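Local coordinates for enolase from the environmental genome shotgun sequencing of the Sargasso Sea (PDB 2QGY), which is of unknown function but, as a magnesium-binding member of the enolase superfamily, probably catalyses a reaction that begins by abstracting a proton beside a substrate carboxylate, at residues I18-N23 against T33-I38; E52-N57 against H302-M307. One frame throughout, in Å; residues are numbered along the deposited sequence.

Contact 1. Residues I18-N23 against T33-I38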
loop_
_atom_site.group_PDB
_atom_site.type_symbol
_atom_site.label_atom_id
_atom_site.label_comp_id
_atom_site.label_asym_id
_atom_site.label_seq_id
_atom_site.Cartn_x
_atom_site.Cartn_y
_atom_site.Cartn_z
ATOM N N ILE A 18 -13.718 7.212 16.295
ATOM C CA ILE A 18 -12.502 6.396 16.153
ATOM C C ILE A 18 -11.730 6.497 17.461
ATOM O O ILE A 18 -11.574 7.606 18.004
ATOM C CB ILE A 18 -11.601 6.897 14.989
ATOM C CG1 ILE A 18 -12.348 6.901 13.671
ATOM C CG2 ILE A 18 -10.272 6.017 14.881
ATOM C CD1 ILE A 18 -11.551 7.514 12.486
ATOM N N TRP A 19 -11.243 5.356 17.959
ATOM C CA TRP A 19 -10.289 5.344 19.067
ATOM C C TRP A 19 -9.023 4.709 18.557
ATOM O O TRP A 19 -9.092 3.714 17.829
ATOM C CB TRP A 19 -10.782 4.450 20.202
ATOM C CG TRP A 19 -12.028 4.880 20.893
ATOM C CD1 TRP A 19 -12.100 5.538 22.084
ATOM C CD2 TRP A 19 -13.383 4.620 20.490
ATOM N NE1 TRP A 19 -13.418 5.738 22.441
ATOM C CE2 TRP A 19 -14.226 5.186 21.480
ATOM C CE3 TRP A 19 -13.970 3.965 19.390
ATOM C CZ2 TRP A 19 -15.620 5.122 21.404
ATOM C CZ3 TRP A 19 -15.372 3.919 19.303
ATOM C CH2 TRP A 19 -16.171 4.470 20.321
ATOM N N ILE A 20 -7.876 5.281 18.933
ATOM C CA ILE A 20 -6.606 4.568 18.789
ATOM C C ILE A 20 -6.081 4.276 20.186
ATOM O O ILE A 20 -5.791 5.207 20.960
ATOM C CB ILE A 20 -5.580 5.433 18.030
ATOM C CG1 ILE A 20 -6.140 5.821 16.651
ATOM C CG2 ILE A 20 -4.193 4.726 18.000
ATOM C CD1 ILE A 20 -5.173 6.701 15.826
ATOM N N THR A 21 -5.996 2.998 20.543
ATOM C CA THR A 21 -5.580 2.657 21.896
ATOM C C THR A 21 -4.076 2.938 22.095
ATOM O O THR A 21 -3.283 2.850 21.158
ATOM C CB THR A 21 -5.966 1.210 22.308
ATOM O OG1 THR A 21 -5.326 0.248 21.441
ATOM C CG2 THR A 21 -7.494 1.029 22.210
ATOM N N ASP A 22 -3.688 3.293 23.317
ATOM C CA ASP A 22 -2.267 3.407 23.628
ATOM C C ASP A 22 -1.702 2.002 23.732
ATOM O O ASP A 22 -2.445 1.035 23.844
ATOM C CB ASP A 22 -2.060 4.119 24.970
ATOM C CG ASP A 22 -0.718 4.854 25.044
ATOM O OD1 ASP A 22 0.152 4.677 24.152
ATOM O OD2 ASP A 22 -0.559 5.623 26.007
ATOM N N ASN A 23 -0.378 1.877 23.707
ATOM C CA ASN A 23 0.227 0.622 24.067
ATOM C C ASN A 23 -0.009 0.396 25.552
ATOM O O ASN A 23 0.065 1.329 26.346
ATOM C CB ASN A 23 1.739 0.649 23.785
ATOM C CG ASN A 23 2.050 1.006 22.344
ATOM O OD1 ASN A 23 2.440 2.139 22.039
ATOM N ND2 ASN A 23 1.884 0.037 21.447
ATOM N N THR A 33 0.842 -4.468 24.142
ATOM C CA THR A 33 -0.168 -4.523 23.093
ATOM C C THR A 33 0.175 -3.472 22.051
ATOM O O THR A 33 0.729 -2.425 22.374
ATOM C CB THR A 33 -1.560 -4.246 23.654
ATOM O OG1 THR A 33 -1.571 -2.917 24.194
ATOM C CG2 THR A 33 -1.869 -5.279 24.744
ATOM N N LYS A 34 -0.120 -3.760 20.781
ATOM C CA LYS A 34 0.060 -2.733 19.752
ATOM C C LYS A 34 -1.072 -1.728 19.940
ATOM O O LYS A 34 -2.046 -2.022 20.641
ATOM C CB LYS A 34 0.005 -3.363 18.341
ATOM C CG LYS A 34 -1.233 -4.176 18.097
ATOM C CD LYS A 34 -1.339 -4.865 16.699
ATOM C CE LYS A 34 -1.094 -3.881 15.576
ATOM N NZ LYS A 34 -1.639 -4.326 14.257
ATOM N N LYS A 35 -0.958 -0.558 19.321
ATOM C CA LYS A 35 -2.074 0.391 19.276
ATOM C C LYS A 35 -3.162 -0.194 18.347
ATOM O O LYS A 35 -2.854 -0.675 17.233
ATOM C CB LYS A 35 -1.617 1.757 18.769
ATOM C CG LYS A 35 -0.473 2.361 19.567
ATOM C CD LYS A 35 -0.260 3.832 19.206
ATOM C CE LYS A 35 0.852 4.492 20.044
ATOM N NZ LYS A 35 2.175 3.838 19.869
ATOM N N PHE A 36 -4.417 -0.214 18.803
ATOM C CA PHE A 36 -5.525 -0.685 17.959
ATOM C C PHE A 36 -6.313 0.530 17.450
ATOM O O PHE A 36 -6.307 1.571 18.092
ATOM C CB PHE A 36 -6.442 -1.614 18.772
ATOM C CG PHE A 36 -5.712 -2.752 19.450
ATOM C CD1 PHE A 36 -4.953 -3.647 18.709
ATOM C CD2 PHE A 36 -5.812 -2.944 20.826
ATOM C CE1 PHE A 36 -4.313 -4.742 19.337
ATOM C CE2 PHE A 36 -5.183 -4.010 21.451
ATOM C CZ PHE A 36 -4.424 -4.906 20.711
ATOM N N ILE A 37 -6.984 0.365 16.313
ATOM C CA ILE A 37 -7.812 1.394 15.709
ATOM C C ILE A 37 -9.194 0.780 15.600
ATOM O O ILE A 37 -9.429 -0.081 14.772
ATOM C CB ILE A 37 -7.301 1.773 14.301
ATOM C CG1 ILE A 37 -5.827 2.216 14.381
ATOM C CG2 ILE A 37 -8.255 2.810 13.642
ATOM C CD1 ILE A 37 -5.129 2.382 12.983
ATOM N N ILE A 38 -10.098 1.246 16.444
ATOM C CA ILE A 38 -11.452 0.705 16.502
ATOM C C ILE A 38 -12.409 1.843 16.165
ATOM O O ILE A 38 -12.212 2.946 16.639
ATOM C CB ILE A 38 -11.721 0.153 17.887
ATOM C CG1 ILE A 38 -10.779 -1.052 18.118
ATOM C CG2 ILE A 38 -13.177 -0.274 17.997
ATOM C CD1 ILE A 38 -10.868 -1.677 19.468
HETATM O O HOH W 1 -3.358 -1.186 22.813
HETATM O O HOH W 2 2.041 -0.118 18.476
#
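Residues 18-23 and 33-38 form an antiparallel strand pair that passes into loop at one end, in the N-terminal capping domain of an enolase-superfamily fold. Strands 13-21 and 37-43 are the inner two of a four-stranded sheet. Trp19 and Ile38 make the hydrogen-bonded pair: Trp19 N reaches Ile38 O at 2.9 Å, Ile38 N returns to Trp19 O, and the carbonyl of Ile38 meets the indole edge. Ile20 and Ile37 form the neighbouring non-hydrogen-bonded pair. Their branched chains suit a strand, and on the same face Ile18 CG2 touches Ile37 CG2 at 4.0 Å beneath helix 60-74.

Past Ile20, side chains join the backbone in holding the two segments together. Thr21 N still bonds to Phe36 O, but Phe36 N turns to the hydroxyl, Thr21 OG1, at 2.8 Å; chi1 of 61° sets that oxygen between the backbone N and the carbonyl carbon, facing Phe36. Thr21 O, by contrast, is buried without a polar partner in the model. One water joins four oxygens, accepting from Thr21 OG1 and Thr33 OG1 and donating to Asp22 O and Lys34 O; Thr33 OG1 also accepts from His24 N. At the far end, Asn23 uses both ends of its amide. ND2 gives a nearly straight bond (171°) to Thr33 O, while OD1 accepts from Lys35 NZ at 2.8 Å, the ammonium tilted 22° from the amide carbonyl plane.

Contact 2. Residues E52-N57 against H302-M307; sequences EAFSIN and HCWNSM
Glu52 grips Ser306 with both carboxylate oxygens: OE1 accepts from Ser306 OG at 2.6 Å and OE2 from Ser306 N at 2.8 Å. Each oxygen is met on its syn side, and holding both restricts rotation of the carboxylate. With CG anti to the backbone N (chi1 -177°) and the chain extended beyond it, glutamate is long enough to bridge from the strand to the loop, where serine offers a hydroxyl beside its own N-H. Phe54 fills the other end of the contact. Its CD1 lies 3.4 Å from Asn305 OD1, which sits at the ring's edge with amide and ring planes nearly perpendicular. CE1 approaches the edge of the His302 imidazole at 4.0 Å from His302 CE1, and packs on Trp304 CE3. A water accepts from Ser55 N and donates to Asn305 OD1, 2.7 Å away.

In the next shell, Asp275 holds both His302 ND1 and Asn305 ND2, fixing the imidazole and the amide that border Phe54. Ser310 N, at the start of helix 309-320, adds a bond to Glu52 OE1, and the helix end would probably favour a charged carboxylate. The side chain of His302 comes within about 4 Å of the magnesium ion bound by Asp200, Glu226 and Glu252. Here the capping domain meets a loop following a barrel strand, the domain junction that borders the active site in the enolase superfamily.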
loop_
_atom_site.group_PDB
_atom_site.type_symbol
_atom_site.label_atom_id
_atom_site.label_comp_id
_atom_site.label_asym_id
_atom_site.label_seq_id
_atom_site.Cartn_x
_atom_site.Cartn_y
_atom_site.Cartn_z
ATOM N N GLU A 52 -12.769 -2.352 12.829
ATOM C CA GLU A 52 -11.418 -2.282 13.349
ATOM C C GLU A 52 -10.488 -2.337 12.146
ATOM O O GLU A 52 -10.748 -3.098 11.225
ATOM C CB GLU A 52 -11.134 -3.456 14.289
ATOM C CG GLU A 52 -9.717 -3.368 14.913
ATOM C CD GLU A 52 -9.471 -4.219 16.154
ATOM O OE1 GLU A 52 -10.394 -4.912 16.687
ATOM O OE2 GLU A 52 -8.301 -4.197 16.614
ATOM N N ALA A 53 -9.477 -1.466 12.120
ATOM C CA ALA A 53 -8.476 -1.415 11.045
ATOM C C ALA A 53 -7.210 -2.084 11.532
ATOM O O ALA A 53 -6.853 -1.952 12.716
ATOM C CB ALA A 53 -8.125 0.041 10.686
ATOM N N PHE A 54 -6.529 -2.775 10.619
ATOM C CA PHE A 54 -5.235 -3.328 10.967
ATOM C C PHE A 54 -4.245 -2.170 11.148
ATOM O O PHE A 54 -3.962 -1.439 10.216
ATOM C CB PHE A 54 -4.760 -4.340 9.929
ATOM C CG PHE A 54 -3.370 -4.781 10.177
ATOM C CD1 PHE A 54 -3.106 -5.671 11.196
ATOM C CD2 PHE A 54 -2.331 -4.239 9.458
ATOM C CE1 PHE A 54 -1.814 -6.084 11.468
ATOM C CE2 PHE A 54 -0.989 -4.634 9.726
ATOM C CZ PHE A 54 -0.751 -5.544 10.738
ATOM N N SER A 55 -3.729 -1.995 12.354
ATOM C CA SER A 55 -2.907 -0.803 12.637
ATOM C C SER A 55 -1.433 -1.057 12.396
ATOM O O SER A 55 -0.956 -2.178 12.555
ATOM C CB SER A 55 -3.121 -0.301 14.073
ATOM O OG SER A 55 -2.593 -1.239 14.964
ATOM N N ILE A 56 -0.710 -0.005 12.006
ATOM C CA ILE A 56 0.684 -0.137 11.558
ATOM C C ILE A 56 1.439 0.977 12.244
ATOM O O ILE A 56 0.957 2.108 12.285
ATOM C CB ILE A 56 0.840 -0.047 10.021
ATOM C CG1 ILE A 56 -0.165 -0.962 9.308
ATOM C CG2 ILE A 56 2.270 -0.468 9.622
ATOM C CD1 ILE A 56 -0.265 -0.754 7.760
ATOM N N ASN A 57 2.578 0.627 12.839
ATOM C CA ASN A 57 3.360 1.571 13.656
ATOM C C ASN A 57 3.657 2.851 12.875
ATOM O O ASN A 57 4.064 2.790 11.716
ATOM C CB ASN A 57 4.651 0.883 14.144
ATOM C CG ASN A 57 5.329 1.605 15.314
ATOM O OD1 ASN A 57 6.512 1.351 15.588
ATOM N ND2 ASN A 57 4.615 2.505 15.988
ATOM N N HIS A 302 -5.081 -13.713 9.292
ATOM C CA HIS A 302 -4.102 -13.225 10.224
ATOM C C HIS A 302 -4.920 -12.281 11.105
ATOM O O HIS A 302 -5.888 -11.695 10.646
ATOM C CB HIS A 302 -3.029 -12.485 9.411
ATOM C CG HIS A 302 -2.001 -11.731 10.215
ATOM N ND1 HIS A 302 -2.132 -10.389 10.499
ATOM C CD2 HIS A 302 -0.766 -12.082 10.651
ATOM C CE1 HIS A 302 -1.051 -9.956 11.125
ATOM N NE2 HIS A 302 -0.207 -10.968 11.246
ATOM N N CYS A 303 -4.575 -12.183 12.376
ATOM C CA CYS A 303 -5.350 -11.315 13.272
ATOM C C CYS A 303 -4.467 -10.711 14.358
ATOM O O CYS A 303 -4.628 -10.983 15.556
ATOM C CB CYS A 303 -6.564 -12.060 13.877
ATOM S SG CYS A 303 -7.728 -10.858 14.679
ATOM N N TRP A 304 -3.495 -9.902 13.947
ATOM C CA TRP A 304 -2.706 -9.174 14.918
ATOM C C TRP A 304 -3.425 -7.835 15.132
ATOM O O TRP A 304 -3.066 -6.789 14.580
ATOM C CB TRP A 304 -1.241 -9.035 14.482
ATOM C CG TRP A 304 -0.363 -8.429 15.543
ATOM C CD1 TRP A 304 -0.408 -8.656 16.884
ATOM C CD2 TRP A 304 0.647 -7.442 15.338
ATOM N NE1 TRP A 304 0.532 -7.886 17.537
ATOM C CE2 TRP A 304 1.209 -7.148 16.607
ATOM C CE3 TRP A 304 1.147 -6.794 14.204
ATOM C CZ2 TRP A 304 2.251 -6.223 16.772
ATOM C CZ3 TRP A 304 2.200 -5.873 14.365
ATOM C CH2 TRP A 304 2.720 -5.592 15.646
ATOM N N ASN A 305 -4.469 -7.908 15.943
ATOM C CA ASN A 305 -5.457 -6.824 16.129
ATOM C C ASN A 305 -5.995 -7.036 17.539
ATOM O O ASN A 305 -5.535 -7.943 18.269
ATOM C CB ASN A 305 -6.634 -7.006 15.167
ATOM C CG ASN A 305 -6.249 -6.833 13.694
ATOM O OD1 ASN A 305 -5.769 -5.777 13.283
ATOM N ND2 ASN A 305 -6.518 -7.838 12.900
ATOM N N SER A 306 -6.973 -6.230 17.948
ATOM C CA SER A 306 -7.635 -6.541 19.237
ATOM C C SER A 306 -8.384 -7.852 19.145
ATOM O O SER A 306 -8.734 -8.298 18.066
ATOM C CB SER A 306 -8.605 -5.460 19.648
ATOM O OG SER A 306 -9.911 -5.732 19.147
ATOM N N MET A 307 -8.647 -8.462 20.298
ATOM C CA MET A 307 -9.441 -9.685 20.308
ATOM C C MET A 307 -10.929 -9.363 20.477
ATOM O O MET A 307 -11.721 -10.229 20.890
ATOM C CB MET A 307 -8.932 -10.706 21.368
ATOM C CG MET A 307 -7.528 -11.362 21.098
ATOM S SD MET A 307 -7.523 -12.430 19.636
ATOM C CE MET A 307 -6.783 -11.327 18.421
HETATM O O HOH W 3 -4.429 -3.823 14.547
#

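In the fold
The centres of contacts 1 and 2 lie 9 Å apart, and the two follow in series along the chain: contact 1 closes within the first two strands, before contact 2 opens at the end of the third, strand 48-53, and reaches 245 residues ahead to the loop after barrel strand 298-299. Strands 37-43 and 48-53 are neighbours in the capping-domain sheet, and the contacts also touch directly. Lys34 NZ bonds to the carbonyl oxygens of both Ser55 and Trp304 and makes a cation-pi contact with the Trp304 ring, linking both segments of contact 2 to contact 1. Lys34 thereby ties the strand-pair end of the capping domain to the loop of the metal-binding barrel.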